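Local coordinates for protein tudor (Drosophila melanogaster, PDB 3NTK) that recognises methylated arginines of the Piwi protein Aubergine through its last extended Tudor domain and is required for primordial germ cell formation during oogenesis, at residues Met31-Phe45 against Phe94-Tyr107. Numbering follows the deposited sequence.
Sequences MTDKLLDAEQDLPAF and FRQLPEELAKPARY
R95 and A44 face each other in a single beta bridge where the chain leaving the linker helix (25-38) of this extended Tudor domain, the helix joining its OB-fold half to the Tudor barrel, passes beside the end of the barrel's strand 87-95. Two nearly straight backbone bonds flank the pair: Q96 N donates to P43 O at 2.9 Å, and F45 N donates to F94 O at 3.1 Å. The Q96 side chain adds a third, NE2 to A44 O at 3.1 Å, with that oxygen lying in the amide plane, so the 43-44 peptide is held through its oxygen and the 44-45 peptide through both its oxygen and its N-H.

R95 extends the contact to the turn at E39-L42. Its chain is extended from CG to NE and runs past L42 O, bringing NH1 within 2.9 Å of E39 O. That bond is bent, 137° at the hydrogen, and NH1 stands above the carbonyl plane while L42 N approaches from the opposite face, so one oxygen serves two donors. NH1 also donates to a water that in turn donates to Q40 OE1. With an alanine in place of R95, E39 O would probably keep L42 N but lose its guanidinium donor, and the water its link from R95 to Q40. The R95 backbone is itself hydrogen-bonded to V55 of strand 53-58, within the barrel.

In the loop, L42 CD2 packs on P98 CG at 3.6 Å. L101 packs against the helix, CD1 on L35 CD2 and CD2 on both K34 CD and M31 SD. The M31 chain, bent at chi2 and chi3 (58° and 71°), curls its methyl CE onto P104 CG at 3.8 Å and to 3.4 Å from L101 O, the same oxygen that accepts a hydrogen bond from R66 NH1.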
ATOM      1  N   MET A  31      -1.390 -13.589   6.408  1.00 29.23           N
ATOM      2  CA  MET A  31      -2.698 -13.110   5.967  1.00 28.55           C
ATOM      3  C   MET A  31      -3.017 -13.658   4.579  1.00 28.43           C
ATOM      4  O   MET A  31      -4.097 -14.199   4.340  1.00 29.12           O
ATOM      5  CB  MET A  31      -2.721 -11.580   5.923  1.00 28.68           C
ATOM      6  CG  MET A  31      -3.987 -10.989   5.300  1.00 31.77           C
ATOM      7  SD  MET A  31      -5.497 -11.501   6.151  1.00 34.57           S
ATOM      8  CE  MET A  31      -5.315 -10.584   7.685  1.00 31.55           C
ATOM      9  N   THR A  32      -2.062 -13.513   3.668  1.00 28.01           N
ATOM     10  CA  THR A  32      -2.220 -13.979   2.299  1.00 28.39           C
ATOM     11  C   THR A  32      -2.513 -15.476   2.244  1.00 29.03           C
ATOM     12  O   THR A  32      -3.374 -15.914   1.483  1.00 29.07           O
ATOM     13  CB  THR A  32      -0.962 -13.651   1.481  1.00 30.02           C
ATOM     14  OG1 THR A  32      -0.780 -12.229   1.470  1.00 28.95           O
ATOM     15  CG2 THR A  32      -1.096 -14.155   0.046  1.00 29.72           C
ATOM     16  N   ASP A  33      -1.807 -16.258   3.055  1.00 29.87           N
ATOM     17  CA  ASP A  33      -2.026 -17.701   3.090  1.00 32.64           C
ATOM     18  C   ASP A  33      -3.436 -18.027   3.597  1.00 31.29           C
ATOM     19  O   ASP A  33      -4.142 -18.850   3.006  1.00 31.44           O
ATOM     20  CB  ASP A  33      -0.991 -18.388   3.990  1.00 36.74           C
ATOM     21  CG  ASP A  33       0.408 -18.392   3.388  1.00 41.85           C
ATOM     22  OD1 ASP A  33       0.557 -18.807   2.218  1.00 44.22           O
ATOM     23  OD2 ASP A  33       1.363 -17.991   4.088  1.00 44.93           O
ATOM     24  N   LYS A  34      -3.844 -17.379   4.688  1.00 30.37           N
ATOM     25  CA  LYS A  34      -5.167 -17.609   5.266  1.00 31.52           C
ATOM     26  C   LYS A  34      -6.294 -17.244   4.305  1.00 31.34           C
ATOM     27  O   LYS A  34      -7.323 -17.921   4.253  1.00 30.73           O
ATOM     28  CB  LYS A  34      -5.334 -16.818   6.568  1.00 33.33           C
ATOM     29  CG  LYS A  34      -4.461 -17.309   7.716  1.00 37.46           C
ATOM     30  CD  LYS A  34      -4.773 -16.555   8.998  1.00 40.75           C
ATOM     31  CE  LYS A  34      -3.845 -16.978  10.125  1.00 43.71           C
ATOM     32  NZ  LYS A  34      -3.899 -18.448  10.360  1.00 47.11           N
ATOM     33  N   LEU A  35      -6.105 -16.168   3.551  1.00 30.53           N
ATOM     34  CA  LEU A  35      -7.114 -15.735   2.593  1.00 31.10           C
ATOM     35  C   LEU A  35      -7.218 -16.734   1.456  1.00 31.44           C
ATOM     36  O   LEU A  35      -8.312 -17.035   0.982  1.00 32.94           O
ATOM     37  CB  LEU A  35      -6.767 -14.359   2.023  1.00 32.44           C
ATOM     38  CG  LEU A  35      -7.062 -13.142   2.902  1.00 31.85           C
ATOM     39  CD1 LEU A  35      -6.672 -11.876   2.152  1.00 32.73           C
ATOM     40  CD2 LEU A  35      -8.534 -13.109   3.253  1.00 33.58           C
ATOM     41  N   LEU A  36      -6.072 -17.249   1.026  1.00 30.96           N
ATOM     42  CA  LEU A  36      -6.030 -18.208  -0.069  1.00 33.13           C
ATOM     43  C   LEU A  36      -6.690 -19.527   0.320  1.00 34.15           C
ATOM     44  O   LEU A  36      -7.342 -20.173  -0.498  1.00 34.69           O
ATOM     45  CB  LEU A  36      -4.583 -18.465  -0.488  1.00 34.90           C
ATOM     46  CG  LEU A  36      -4.399 -19.372  -1.707  1.00 37.40           C
ATOM     47  CD1 LEU A  36      -4.943 -18.675  -2.949  1.00 37.09           C
ATOM     48  CD2 LEU A  36      -2.924 -19.708  -1.883  1.00 37.81           C
ATOM     49  N   ASP A  37      -6.530 -19.917   1.578  1.00 35.06           N
ATOM     50  CA  ASP A  37      -7.105 -21.166   2.054  1.00 36.49           C
ATOM     51  C   ASP A  37      -8.626 -21.087   2.194  1.00 34.31           C
ATOM     52  O   ASP A  37      -9.329 -22.059   1.923  1.00 34.13           O
ATOM     53  CB  ASP A  37      -6.480 -21.543   3.398  1.00 41.16           C
ATOM     54  CG  ASP A  37      -6.468 -23.043   3.636  1.00 47.64           C
ATOM     55  OD1 ASP A  37      -7.542 -23.676   3.533  1.00 49.27           O
ATOM     56  OD2 ASP A  37      -5.379 -23.589   3.929  1.00 51.35           O
ATOM     57  N   ALA A  38      -9.132 -19.926   2.598  1.00 31.38           N
ATOM     58  CA  ALA A  38     -10.571 -19.745   2.798  1.00 31.79           C
ATOM     59  C   ALA A  38     -11.327 -19.143   1.615  1.00 29.51           C
ATOM     60  O   ALA A  38     -12.553 -19.209   1.558  1.00 28.43           O
ATOM     61  CB  ALA A  38     -10.804 -18.883   4.030  1.00 32.66           C
ATOM     62  N   GLU A  39     -10.583 -18.557   0.684  1.00 29.52           N
ATOM     63  CA  GLU A  39     -11.138 -17.892  -0.492  1.00 29.45           C
ATOM     64  C   GLU A  39     -12.389 -18.515  -1.118  1.00 28.13           C
ATOM     65  O   GLU A  39     -13.430 -17.866  -1.222  1.00 23.89           O
ATOM     66  CB  GLU A  39     -10.044 -17.777  -1.552  1.00 34.72           C
ATOM     67  CG  GLU A  39     -10.399 -16.934  -2.759  1.00 40.99           C
ATOM     68  CD  GLU A  39      -9.284 -16.928  -3.788  1.00 44.68           C
ATOM     69  OE1 GLU A  39      -9.095 -17.959  -4.470  1.00 43.98           O
ATOM     70  OE2 GLU A  39      -8.586 -15.897  -3.903  1.00 48.18           O
ATOM     71  N   GLN A  40     -12.284 -19.770  -1.540  1.00 27.11           N
ATOM     72  CA  GLN A  40     -13.404 -20.449  -2.188  1.00 28.25           C
ATOM     73  C   GLN A  40     -14.646 -20.629  -1.319  1.00 28.54           C
ATOM     74  O   GLN A  40     -15.756 -20.745  -1.837  1.00 28.26           O
ATOM     75  CB  GLN A  40     -12.952 -21.819  -2.713  1.00 29.38           C
ATOM     76  CG  GLN A  40     -13.983 -22.504  -3.604  1.00 30.35           C
ATOM     77  CD  GLN A  40     -14.333 -21.666  -4.821  1.00 29.87           C
ATOM     78  OE1 GLN A  40     -13.491 -21.420  -5.681  1.00 34.43           O
ATOM     79  NE2 GLN A  40     -15.576 -21.212  -4.890  1.00 29.47           N
ATOM     80  N   ASP A  41     -14.470 -20.643  -0.002  1.00 28.22           N
ATOM     81  CA  ASP A  41     -15.608 -20.843   0.886  1.00 28.77           C
ATOM     82  C   ASP A  41     -16.218 -19.580   1.471  1.00 27.04           C
ATOM     83  O   ASP A  41     -17.158 -19.649   2.266  1.00 25.70           O
ATOM     84  CB  ASP A  41     -15.226 -21.816   2.002  1.00 32.41           C
ATOM     85  CG  ASP A  41     -15.090 -23.239   1.497  1.00 37.26           C
ATOM     86  OD1 ASP A  41     -16.006 -23.691   0.776  1.00 39.50           O
ATOM     87  OD2 ASP A  41     -14.079 -23.906   1.814  1.00 38.90           O
ATOM     88  N   LEU A  42     -15.700 -18.423   1.069  1.00 24.07           N
ATOM     89  CA  LEU A  42     -16.238 -17.163   1.566  1.00 23.68           C
ATOM     90  C   LEU A  42     -17.490 -16.782   0.789  1.00 24.60           C
ATOM     91  O   LEU A  42     -17.472 -16.723  -0.438  1.00 26.51           O
ATOM     92  CB  LEU A  42     -15.200 -16.047   1.433  1.00 21.65           C
ATOM     93  CG  LEU A  42     -13.928 -16.213   2.263  1.00 22.25           C
ATOM     94  CD1 LEU A  42     -12.996 -15.022   2.001  1.00 22.40           C
ATOM     95  CD2 LEU A  42     -14.291 -16.304   3.743  1.00 22.18           C
ATOM     96  N   PRO A  43     -18.595 -16.513   1.498  1.00 26.91           N
ATOM     97  CA  PRO A  43     -19.848 -16.134   0.844  1.00 27.44           C
ATOM     98  C   PRO A  43     -19.754 -14.759   0.198  1.00 27.10           C
ATOM     99  O   PRO A  43     -18.828 -13.990   0.475  1.00 27.48           O
ATOM    100  CB  PRO A  43     -20.858 -16.178   1.990  1.00 28.95           C
ATOM    101  CG  PRO A  43     -20.033 -15.742   3.165  1.00 31.40           C
ATOM    102  CD  PRO A  43     -18.757 -16.546   2.963  1.00 29.48           C
ATOM    103  N   ALA A  44     -20.716 -14.452  -0.665  1.00 26.41           N
ATOM    104  CA  ALA A  44     -20.739 -13.172  -1.353  1.00 27.23           C
ATOM    105  C   ALA A  44     -20.997 -12.034  -0.377  1.00 28.22           C
ATOM    106  O   ALA A  44     -21.710 -12.199   0.610  1.00 26.51           O
ATOM    107  CB  ALA A  44     -21.822 -13.175  -2.433  1.00 27.60           C
ATOM    108  N   PHE A  45     -20.401 -10.882  -0.661  1.00 28.69           N
ATOM    109  CA  PHE A  45     -20.587  -9.699   0.165  1.00 31.79           C
ATOM    110  C   PHE A  45     -21.461  -8.786  -0.675  1.00 34.54           C
ATOM    111  O   PHE A  45     -21.116  -8.480  -1.817  1.00 35.10           O
ATOM    112  CB  PHE A  45     -19.246  -9.025   0.449  1.00 31.97           C
ATOM    113  CG  PHE A  45     -19.364  -7.757   1.240  1.00 32.63           C
ATOM    114  CD1 PHE A  45     -19.806  -7.783   2.559  1.00 35.32           C
ATOM    115  CD2 PHE A  45     -19.052  -6.532   0.661  1.00 34.95           C
ATOM    116  CE1 PHE A  45     -19.939  -6.600   3.293  1.00 36.48           C
ATOM    117  CE2 PHE A  45     -19.179  -5.347   1.381  1.00 36.33           C
ATOM    118  CZ  PHE A  45     -19.625  -5.383   2.702  1.00 36.48           C
ATOM    119  N   PHE A  94     -16.921  -9.390  -4.802  1.00 24.19           N
ATOM    120  CA  PHE A  94     -16.704  -9.164  -3.379  1.00 24.51           C
ATOM    121  C   PHE A  94     -17.161 -10.352  -2.556  1.00 24.40           C
ATOM    122  O   PHE A  94     -18.222 -10.939  -2.815  1.00 23.39           O
ATOM    123  CB  PHE A  94     -17.476  -7.935  -2.894  1.00 25.62           C
ATOM    124  CG  PHE A  94     -17.356  -6.749  -3.798  1.00 26.35           C
ATOM    125  CD1 PHE A  94     -18.240  -6.574  -4.857  1.00 29.23           C
ATOM    126  CD2 PHE A  94     -16.354  -5.811  -3.602  1.00 28.75           C
ATOM    127  CE1 PHE A  94     -18.126  -5.479  -5.711  1.00 28.27           C
ATOM    128  CE2 PHE A  94     -16.229  -4.710  -4.451  1.00 30.26           C
ATOM    129  CZ  PHE A  94     -17.120  -4.547  -5.507  1.00 30.61           C
ATOM    130  N   ARG A  95     -16.358 -10.701  -1.558  1.00 19.83           N
ATOM    131  CA  ARG A  95     -16.707 -11.791  -0.670  1.00 20.88           C
ATOM    132  C   ARG A  95     -16.556 -11.289   0.755  1.00 20.78           C
ATOM    133  O   ARG A  95     -15.848 -10.313   1.010  1.00 22.19           O
ATOM    134  CB  ARG A  95     -15.818 -13.001  -0.941  1.00 21.23           C
ATOM    135  CG  ARG A  95     -15.989 -13.493  -2.380  1.00 20.79           C
ATOM    136  CD  ARG A  95     -15.253 -14.772  -2.664  1.00 22.41           C
ATOM    137  NE  ARG A  95     -15.430 -15.152  -4.064  1.00 24.05           N
ATOM    138  CZ  ARG A  95     -14.847 -16.195  -4.640  1.00 24.06           C
ATOM    139  NH1 ARG A  95     -14.042 -16.980  -3.935  1.00 22.38           N
ATOM    140  NH2 ARG A  95     -15.049 -16.437  -5.931  1.00 25.74           N
ATOM    141  N   GLN A  96     -17.228 -11.949   1.682  1.00 22.33           N
ATOM    142  CA  GLN A  96     -17.169 -11.526   3.069  1.00 24.68           C
ATOM    143  C   GLN A  96     -15.835 -11.820   3.745  1.00 23.02           C
ATOM    144  O   GLN A  96     -15.246 -12.880   3.563  1.00 23.16           O
ATOM    145  CB  GLN A  96     -18.320 -12.161   3.844  1.00 29.89           C
ATOM    146  CG  GLN A  96     -19.659 -11.567   3.440  1.00 35.96           C
ATOM    147  CD  GLN A  96     -20.790 -12.001   4.338  1.00 39.56           C
ATOM    148  OE1 GLN A  96     -20.631 -12.081   5.558  1.00 41.73           O
ATOM    149  NE2 GLN A  96     -21.951 -12.266   3.743  1.00 37.66           N
ATOM    150  N   LEU A  97     -15.354 -10.850   4.511  1.00 22.61           N
ATOM    151  CA  LEU A  97     -14.095 -11.004   5.229  1.00 23.68           C
ATOM    152  C   LEU A  97     -14.391 -11.493   6.643  1.00 24.02           C
ATOM    153  O   LEU A  97     -15.096 -10.830   7.401  1.00 26.41           O
ATOM    154  CB  LEU A  97     -13.361  -9.661   5.294  1.00 24.99           C
ATOM    155  CG  LEU A  97     -12.038  -9.581   6.067  1.00 24.72           C
ATOM    156  CD1 LEU A  97     -10.971 -10.422   5.368  1.00 25.61           C
ATOM    157  CD2 LEU A  97     -11.598  -8.119   6.152  1.00 27.16           C
ATOM    158  N   PRO A  98     -13.873 -12.673   7.011  1.00 24.21           N
ATOM    159  CA  PRO A  98     -14.107 -13.207   8.358  1.00 24.67           C
ATOM    160  C   PRO A  98     -13.662 -12.164   9.386  1.00 26.06           C
ATOM    161  O   PRO A  98     -12.665 -11.469   9.172  1.00 24.90           O
ATOM    162  CB  PRO A  98     -13.227 -14.455   8.386  1.00 24.76           C
ATOM    163  CG  PRO A  98     -13.276 -14.921   6.952  1.00 24.88           C
ATOM    164  CD  PRO A  98     -13.118 -13.629   6.184  1.00 24.16           C
ATOM    165  N   GLU A  99     -14.394 -12.049  10.493  1.00 26.30           N
ATOM    166  CA  GLU A  99     -14.052 -11.067  11.516  1.00 29.61           C
ATOM    167  C   GLU A  99     -12.600 -11.182  11.972  1.00 27.88           C
ATOM    168  O   GLU A  99     -11.936 -10.176  12.195  1.00 28.60           O
ATOM    169  CB  GLU A  99     -14.974 -11.200  12.735  1.00 31.38           C
ATOM    170  CG  GLU A  99     -16.378 -10.628  12.556  1.00 35.49           C
ATOM    171  CD  GLU A  99     -17.280 -11.512  11.709  1.00 36.92           C
ATOM    172  OE1 GLU A  99     -16.893 -12.660  11.423  1.00 36.52           O
ATOM    173  OE2 GLU A  99     -18.384 -11.057  11.341  1.00 39.15           O
ATOM    174  N   GLU A 100     -12.118 -12.411  12.107  1.00 27.83           N
ATOM    175  CA  GLU A 100     -10.748 -12.664  12.533  1.00 30.07           C
ATOM    176  C   GLU A 100      -9.714 -12.099  11.559  1.00 30.62           C
ATOM    177  O   GLU A 100      -8.624 -11.704  11.969  1.00 29.84           O
ATOM    178  CB  GLU A 100     -10.534 -14.172  12.696  1.00 34.87           C
ATOM    179  CG  GLU A 100      -9.107 -14.592  12.977  1.00 41.54           C
ATOM    180  CD  GLU A 100      -8.965 -16.099  13.119  1.00 45.67           C
ATOM    181  OE1 GLU A 100      -9.445 -16.830  12.224  1.00 47.94           O
ATOM    182  OE2 GLU A 100      -8.370 -16.552  14.122  1.00 47.72           O
ATOM    183  N   LEU A 101     -10.051 -12.069  10.272  1.00 26.17           N
ATOM    184  CA  LEU A 101      -9.128 -11.551   9.270  1.00 27.07           C
ATOM    185  C   LEU A 101      -9.239 -10.049   9.060  1.00 25.53           C
ATOM    186  O   LEU A 101      -8.455  -9.461   8.314  1.00 25.70           O
ATOM    187  CB  LEU A 101      -9.309 -12.291   7.938  1.00 26.55           C
ATOM    188  CG  LEU A 101      -8.928 -13.775   8.010  1.00 30.47           C
ATOM    189  CD1 LEU A 101      -9.045 -14.425   6.631  1.00 29.18           C
ATOM    190  CD2 LEU A 101      -7.502 -13.904   8.535  1.00 31.69           C
ATOM    191  N   ALA A 102     -10.215  -9.429   9.717  1.00 24.92           N
ATOM    192  CA  ALA A 102     -10.392  -7.986   9.627  1.00 25.75           C
ATOM    193  C   ALA A 102      -9.670  -7.306  10.790  1.00 26.58           C
ATOM    194  O   ALA A 102      -9.455  -6.088  10.774  1.00 27.42           O
ATOM    195  CB  ALA A 102     -11.868  -7.634   9.661  1.00 25.65           C
ATOM    196  N   LYS A 103      -9.282  -8.093  11.791  1.00 26.22           N
ATOM    197  CA  LYS A 103      -8.605  -7.544  12.965  1.00 28.12           C
ATOM    198  C   LYS A 103      -7.200  -6.998  12.699  1.00 26.31           C
ATOM    199  O   LYS A 103      -6.839  -5.943  13.218  1.00 26.75           O
ATOM    200  CB  LYS A 103      -8.528  -8.590  14.085  1.00 28.79           C
ATOM    201  CG  LYS A 103      -9.876  -9.015  14.643  1.00 33.41           C
ATOM    202  CD  LYS A 103      -9.708  -9.950  15.831  1.00 36.71           C
ATOM    203  CE  LYS A 103     -11.051 -10.490  16.301  1.00 39.26           C
ATOM    204  NZ  LYS A 103     -12.004  -9.397  16.629  1.00 42.30           N
ATOM    205  N   PRO A 104      -6.382  -7.717  11.913  1.00 26.59           N
ATOM    206  CA  PRO A 104      -5.033  -7.208  11.648  1.00 25.61           C
ATOM    207  C   PRO A 104      -5.044  -5.863  10.941  1.00 24.01           C
ATOM    208  O   PRO A 104      -5.902  -5.591  10.096  1.00 21.71           O
ATOM    209  CB  PRO A 104      -4.410  -8.305  10.790  1.00 26.85           C
ATOM    210  CG  PRO A 104      -5.094  -9.541  11.290  1.00 28.34           C
ATOM    211  CD  PRO A 104      -6.529  -9.091  11.399  1.00 26.91           C
ATOM    212  N   ALA A 105      -4.084  -5.017  11.292  1.00 21.84           N
ATOM    213  CA  ALA A 105      -3.985  -3.700  10.676  1.00 22.74           C
ATOM    214  C   ALA A 105      -3.575  -3.851   9.217  1.00 21.57           C
ATOM    215  O   ALA A 105      -3.053  -4.892   8.820  1.00 23.98           O
ATOM    216  CB  ALA A 105      -2.949  -2.857  11.425  1.00 22.86           C
ATOM    217  N   ARG A 106      -3.815  -2.813   8.419  1.00 22.04           N
ATOM    218  CA  ARG A 106      -3.430  -2.828   7.010  1.00 22.37           C
ATOM    219  C   ARG A 106      -1.923  -3.055   6.921  1.00 24.10           C
ATOM    220  O   ARG A 106      -1.159  -2.547   7.761  1.00 25.46           O
ATOM    221  CB  ARG A 106      -3.797  -1.497   6.348  1.00 22.34           C
ATOM    222  CG  ARG A 106      -3.147  -0.266   6.975  1.00 22.13           C
ATOM    223  CD  ARG A 106      -3.568   0.992   6.214  1.00 22.49           C
ATOM    224  NE  ARG A 106      -3.073   0.957   4.841  1.00 24.13           N
ATOM    225  CZ  ARG A 106      -3.702   1.475   3.793  1.00 24.53           C
ATOM    226  NH1 ARG A 106      -4.876   2.083   3.943  1.00 27.51           N
ATOM    227  NH2 ARG A 106      -3.152   1.382   2.590  1.00 23.28           N
ATOM    228  N   TYR A 107      -1.490  -3.816   5.918  1.00 24.14           N
ATOM    229  CA  TYR A 107      -0.071  -4.110   5.772  1.00 25.36           C
ATOM    230  C   TYR A 107       0.695  -3.252   4.771  1.00 23.98           C
ATOM    231  O   TYR A 107       1.870  -3.501   4.508  1.00 25.43           O
ATOM    232  CB  TYR A 107       0.139  -5.601   5.500  1.00 27.15           C
ATOM    233  CG  TYR A 107      -0.183  -6.442   6.715  1.00 29.14           C
ATOM    234  CD1 TYR A 107       0.445  -6.197   7.935  1.00 31.51           C
ATOM    235  CD2 TYR A 107      -1.141  -7.451   6.658  1.00 29.81           C
ATOM    236  CE1 TYR A 107       0.125  -6.934   9.073  1.00 33.99           C
ATOM    237  CE2 TYR A 107      -1.469  -8.195   7.790  1.00 32.14           C
ATOM    238  CZ  TYR A 107      -0.831  -7.929   8.994  1.00 34.32           C
ATOM    239  OH  TYR A 107      -1.150  -8.654  10.121  1.00 37.89           O
TER
HETATM  240  O   HOH W   1     -12.503 -18.767  -5.814  1.00 41.45           O